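Local structure of serine protease MT3772 (Mycobacterium tuberculosis, 3K6Y) at residues Glu41-Ser49 with Glu59-Val70. The protein is a serine endopeptidase of the S1C family, made as a membrane protein, that is probably required for resistance of the bacterium to acid and oxidative stress. Residues are numbered along the deposited sequence; the frame is centred on the assembly and turned at random.
Sequences EPSVVKIRS and EGTGFVISPDRV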
loop_
_atom_site.group_PDB
_atom_site.type_symbol
_atom_site.label_atom_id
_atom_site.label_comp_id
_atom_site.label_asym_id
_atom_site.label_seq_id
_atom_site.Cartn_x
_atom_site.Cartn_y
_atom_site.Cartn_z
ATOM N N GLU A 41 -21.677 4.137 22.780
ATOM C CA GLU A 41 -21.840 2.962 21.918
ATOM C C GLU A 41 -22.365 3.218 20.500
ATOM O O GLU A 41 -21.806 2.664 19.560
ATOM C CB GLU A 41 -22.709 1.893 22.618
ATOM C CG GLU A 41 -23.003 0.689 21.715
ATOM C CD GLU A 41 -23.846 -0.398 22.331
ATOM O OE1 GLU A 41 -23.995 -1.439 21.662
ATOM O OE2 GLU A 41 -24.356 -0.202 23.451
ATOM N N PRO A 42 -23.409 4.057 20.317
ATOM C CA PRO A 42 -23.923 4.201 18.949
ATOM C C PRO A 42 -22.888 4.715 17.951
ATOM O O PRO A 42 -23.001 4.430 16.757
ATOM C CB PRO A 42 -25.078 5.205 19.101
ATOM C CG PRO A 42 -25.530 5.007 20.537
ATOM C CD PRO A 42 -24.231 4.815 21.289
ATOM N N SER A 43 -21.914 5.476 18.441
ATOM C CA SER A 43 -20.900 6.071 17.574
ATOM C C SER A 43 -19.647 5.210 17.400
ATOM O O SER A 43 -18.701 5.636 16.743
ATOM C CB SER A 43 -20.504 7.423 18.134
ATOM O OG SER A 43 -21.656 8.254 18.242
ATOM N N VAL A 44 -19.649 4.021 18.009
ATOM C CA VAL A 44 -18.541 3.074 17.899
ATOM C C VAL A 44 -19.021 1.956 17.004
ATOM O O VAL A 44 -20.027 1.307 17.315
ATOM C CB VAL A 44 -18.129 2.544 19.271
ATOM C CG1 VAL A 44 -16.963 1.598 19.120
ATOM C CG2 VAL A 44 -17.755 3.683 20.221
ATOM N N VAL A 45 -18.338 1.777 15.876
ATOM C CA VAL A 45 -18.844 0.935 14.810
ATOM C C VAL A 45 -17.945 -0.274 14.585
ATOM O O VAL A 45 -16.758 -0.242 14.901
ATOM C CB VAL A 45 -19.018 1.748 13.493
ATOM C CG1 VAL A 45 -20.022 2.869 13.681
ATOM C CG2 VAL A 45 -17.674 2.326 12.990
ATOM N N LYS A 46 -18.519 -1.327 14.014
ATOM C CA LYS A 46 -17.739 -2.511 13.671
ATOM C C LYS A 46 -17.302 -2.375 12.219
ATOM O O LYS A 46 -18.067 -1.902 11.382
ATOM C CB LYS A 46 -18.605 -3.754 13.880
ATOM C CG LYS A 46 -17.846 -5.053 13.597
ATOM C CD LYS A 46 -18.715 -6.303 13.583
ATOM C CE LYS A 46 -18.042 -7.335 12.705
ATOM N NZ LYS A 46 -18.892 -8.536 12.469
ATOM N N ILE A 47 -16.060 -2.771 11.943
ATOM C CA ILE A 47 -15.543 -2.727 10.574
ATOM C C ILE A 47 -15.235 -4.151 10.129
ATOM O O ILE A 47 -14.611 -4.903 10.841
ATOM C CB ILE A 47 -14.303 -1.843 10.492
ATOM C CG1 ILE A 47 -14.704 -0.463 11.073
ATOM C CG2 ILE A 47 -13.837 -1.716 9.041
ATOM C CD1 ILE A 47 -13.750 0.652 10.975
ATOM N N ARG A 48 -15.722 -4.504 8.959
ATOM C CA ARG A 48 -15.401 -5.803 8.360
ATOM C C ARG A 48 -14.826 -5.554 6.980
ATOM O O ARG A 48 -15.461 -4.920 6.134
ATOM C CB ARG A 48 -16.663 -6.656 8.237
ATOM C CG ARG A 48 -16.431 -8.050 7.737
ATOM C CD ARG A 48 -17.724 -8.849 7.915
ATOM N NE ARG A 48 -17.687 -10.086 7.137
ATOM C CZ ARG A 48 -17.645 -11.302 7.659
ATOM N NH1 ARG A 48 -17.663 -11.467 8.980
ATOM N NH2 ARG A 48 -17.602 -12.353 6.853
ATOM N N SER A 49 -13.633 -6.083 6.744
ATOM C CA SER A 49 -12.905 -5.835 5.493
ATOM C C SER A 49 -12.582 -7.158 4.827
ATOM O O SER A 49 -11.927 -8.027 5.422
ATOM C CB SER A 49 -11.634 -5.048 5.764
ATOM O OG SER A 49 -11.946 -3.830 6.469
ATOM N N GLU A 59 -11.531 -7.981 10.861
ATOM C CA GLU A 59 -12.567 -7.302 11.635
ATOM C C GLU A 59 -11.938 -6.441 12.701
ATOM O O GLU A 59 -10.986 -6.857 13.358
ATOM C CB GLU A 59 -13.566 -8.311 12.219
ATOM C CG GLU A 59 -14.456 -8.900 11.126
ATOM C CD GLU A 59 -15.401 -10.008 11.574
ATOM O OE1 GLU A 59 -14.995 -10.878 12.370
ATOM O OE2 GLU A 59 -16.543 -10.043 11.061
ATOM N N GLY A 60 -12.454 -5.225 12.856
ATOM C CA GLY A 60 -12.001 -4.372 13.921
ATOM C C GLY A 60 -13.088 -3.399 14.283
ATOM O O GLY A 60 -14.261 -3.668 14.082
ATOM N N THR A 61 -12.657 -2.272 14.831
ATOM C CA THR A 61 -13.567 -1.258 15.341
ATOM C C THR A 61 -13.201 0.080 14.719
ATOM O O THR A 61 -12.076 0.274 14.283
ATOM C CB THR A 61 -13.432 -1.185 16.875
ATOM O OG1 THR A 61 -13.668 -2.482 17.419
ATOM C CG2 THR A 61 -14.411 -0.234 17.502
ATOM N N GLY A 62 -14.160 1.002 14.677
ATOM C CA GLY A 62 -13.880 2.391 14.342
ATOM C C GLY A 62 -14.821 3.274 15.121
ATOM O O GLY A 62 -15.664 2.794 15.886
ATOM N N PHE A 63 -14.725 4.574 14.891
ATOM C CA PHE A 63 -15.658 5.468 15.561
ATOM C C PHE A 63 -15.905 6.692 14.692
ATOM O O PHE A 63 -15.062 7.080 13.876
ATOM C CB PHE A 63 -15.188 5.843 16.989
ATOM C CG PHE A 63 -13.831 6.480 17.027
ATOM C CD1 PHE A 63 -13.683 7.866 17.115
ATOM C CD2 PHE A 63 -12.675 5.695 16.960
ATOM C CE1 PHE A 63 -12.419 8.449 17.119
ATOM C CE2 PHE A 63 -11.420 6.265 16.961
ATOM C CZ PHE A 63 -11.280 7.646 17.052
ATOM N N VAL A 64 -17.075 7.290 14.883
ATOM C CA VAL A 64 -17.468 8.439 14.086
ATOM C C VAL A 64 -16.699 9.676 14.553
ATOM O O VAL A 64 -16.738 10.045 15.734
ATOM C CB VAL A 64 -18.978 8.670 14.169
ATOM C CG1 VAL A 64 -19.378 9.816 13.261
ATOM C CG2 VAL A 64 -19.740 7.408 13.794
ATOM N N ILE A 65 -15.994 10.315 13.617
ATOM C CA ILE A 65 -15.230 11.532 13.933
ATOM C C ILE A 65 -15.880 12.811 13.411
ATOM O O ILE A 65 -15.538 13.902 13.859
ATOM C CB ILE A 65 -13.780 11.435 13.421
ATOM C CG1 ILE A 65 -13.712 11.020 11.937
ATOM C CG2 ILE A 65 -12.979 10.503 14.326
ATOM C CD1 ILE A 65 -12.351 11.222 11.287
ATOM N N SER A 66 -16.795 12.673 12.464
ATOM C CA SER A 66 -17.520 13.808 11.890
ATOM C C SER A 66 -18.663 13.119 11.120
ATOM O O SER A 66 -18.566 11.938 10.800
ATOM C CB SER A 66 -16.588 14.592 10.975
ATOM O OG SER A 66 -17.129 15.857 10.620
ATOM N N PRO A 67 -19.757 13.833 10.795
ATOM C CA PRO A 67 -20.812 13.111 10.053
ATOM C C PRO A 67 -20.284 12.356 8.820
ATOM O O PRO A 67 -19.490 12.916 8.040
ATOM C CB PRO A 67 -21.800 14.229 9.688
ATOM C CG PRO A 67 -21.644 15.191 10.873
ATOM C CD PRO A 67 -20.152 15.209 11.161
ATOM N N ASP A 68 -20.672 11.090 8.685
ATOM C CA ASP A 68 -20.265 10.300 7.525
ATOM C C ASP A 68 -18.759 10.070 7.425
ATOM O O ASP A 68 -18.256 9.742 6.340
ATOM C CB ASP A 68 -20.838 10.851 6.227
ATOM C CG ASP A 68 -22.342 10.771 6.163
ATOM O OD1 ASP A 68 -22.983 10.274 7.102
ATOM O OD2 ASP A 68 -22.866 11.178 5.106
ATOM N N ARG A 69 -18.045 10.165 8.556
ATOM C CA ARG A 69 -16.597 9.914 8.583
ATOM C C ARG A 69 -16.244 9.081 9.799
ATOM O O ARG A 69 -16.621 9.408 10.924
ATOM C CB ARG A 69 -15.799 11.228 8.619
ATOM C CG ARG A 69 -15.871 12.084 7.357
ATOM C CD ARG A 69 -15.093 11.400 6.244
ATOM N NE ARG A 69 -15.012 12.146 4.988
ATOM C CZ ARG A 69 -15.934 12.106 4.035
ATOM N NH1 ARG A 69 -17.080 11.454 4.240
ATOM N NH2 ARG A 69 -15.714 12.751 2.898
ATOM N N VAL A 70 -15.524 7.985 9.552
ATOM C CA VAL A 70 -15.151 7.039 10.591
ATOM C C VAL A 70 -13.619 6.906 10.629
ATOM O O VAL A 70 -12.977 6.776 9.575
ATOM C CB VAL A 70 -15.794 5.675 10.307
ATOM C CG1 VAL A 70 -15.177 4.558 11.151
ATOM C CG2 VAL A 70 -17.276 5.750 10.592
HETATM O O HOH W 1 -18.295 -10.880 12.878
#
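Val45 and Gly62 face each other as a hydrogen-bonded pair of the antiparallel hairpin formed by strands 44-51 and 56-66, with Val45 N 2.9 Å from Gly62 O and Gly62 N equally near Val45 O. Ile47 and Gly60 repeat the arrangement two residues on, and Val64 N bonds to Ser43 O at the far end. On the face carrying Val45 and Ile47, packing is close: the glycines opposite leave room over their backbone, which Ile47 takes up. Its CG1 and CD1 reach over the neighbouring strand at Thr61 and Gly62, bringing CD1 to 3.7 Å from Gly62 N. In Val45 a chi1 of -62° sets CG1 anti to the carbonyl carbon and leaves CG2 between N and C, from where it meets Val70 CG1 at 3.8 Å, once the chain has turned its corner at Ile65. Val83 and Val85 of strand 82-87 and Leu108 add to this apolar interior.

The other face is more polar and partly open to solvent. Near its buried end Val44 CG1 touches Thr61 CG2 at 3.5 Å, while Thr61 OG1 is bonded to Gly181 and Tyr136. Farther along, Glu59 OE2 accepts two salt-bridge hydrogen bonds from opposite faces of its carboxylate, from Lys46 NZ at 3.1 Å and Arg48 NH1 at 2.8 Å. Glu59 and Arg48 run side by side, their flat groups turned 72° apart, and the Arg48 bond is bent (132°). Lys46 NZ also bonds to Gly139 O.

In this protease domain of the longer membrane protein, the hairpin opens the N-terminal six-stranded barrel of the double-barrel chymotrypsin-like fold; Gly60 lies about 5 Å from the Ser183 side chain and about 7 Å from that of His75, beside the predicted Ser-His-Asp catalytic triad.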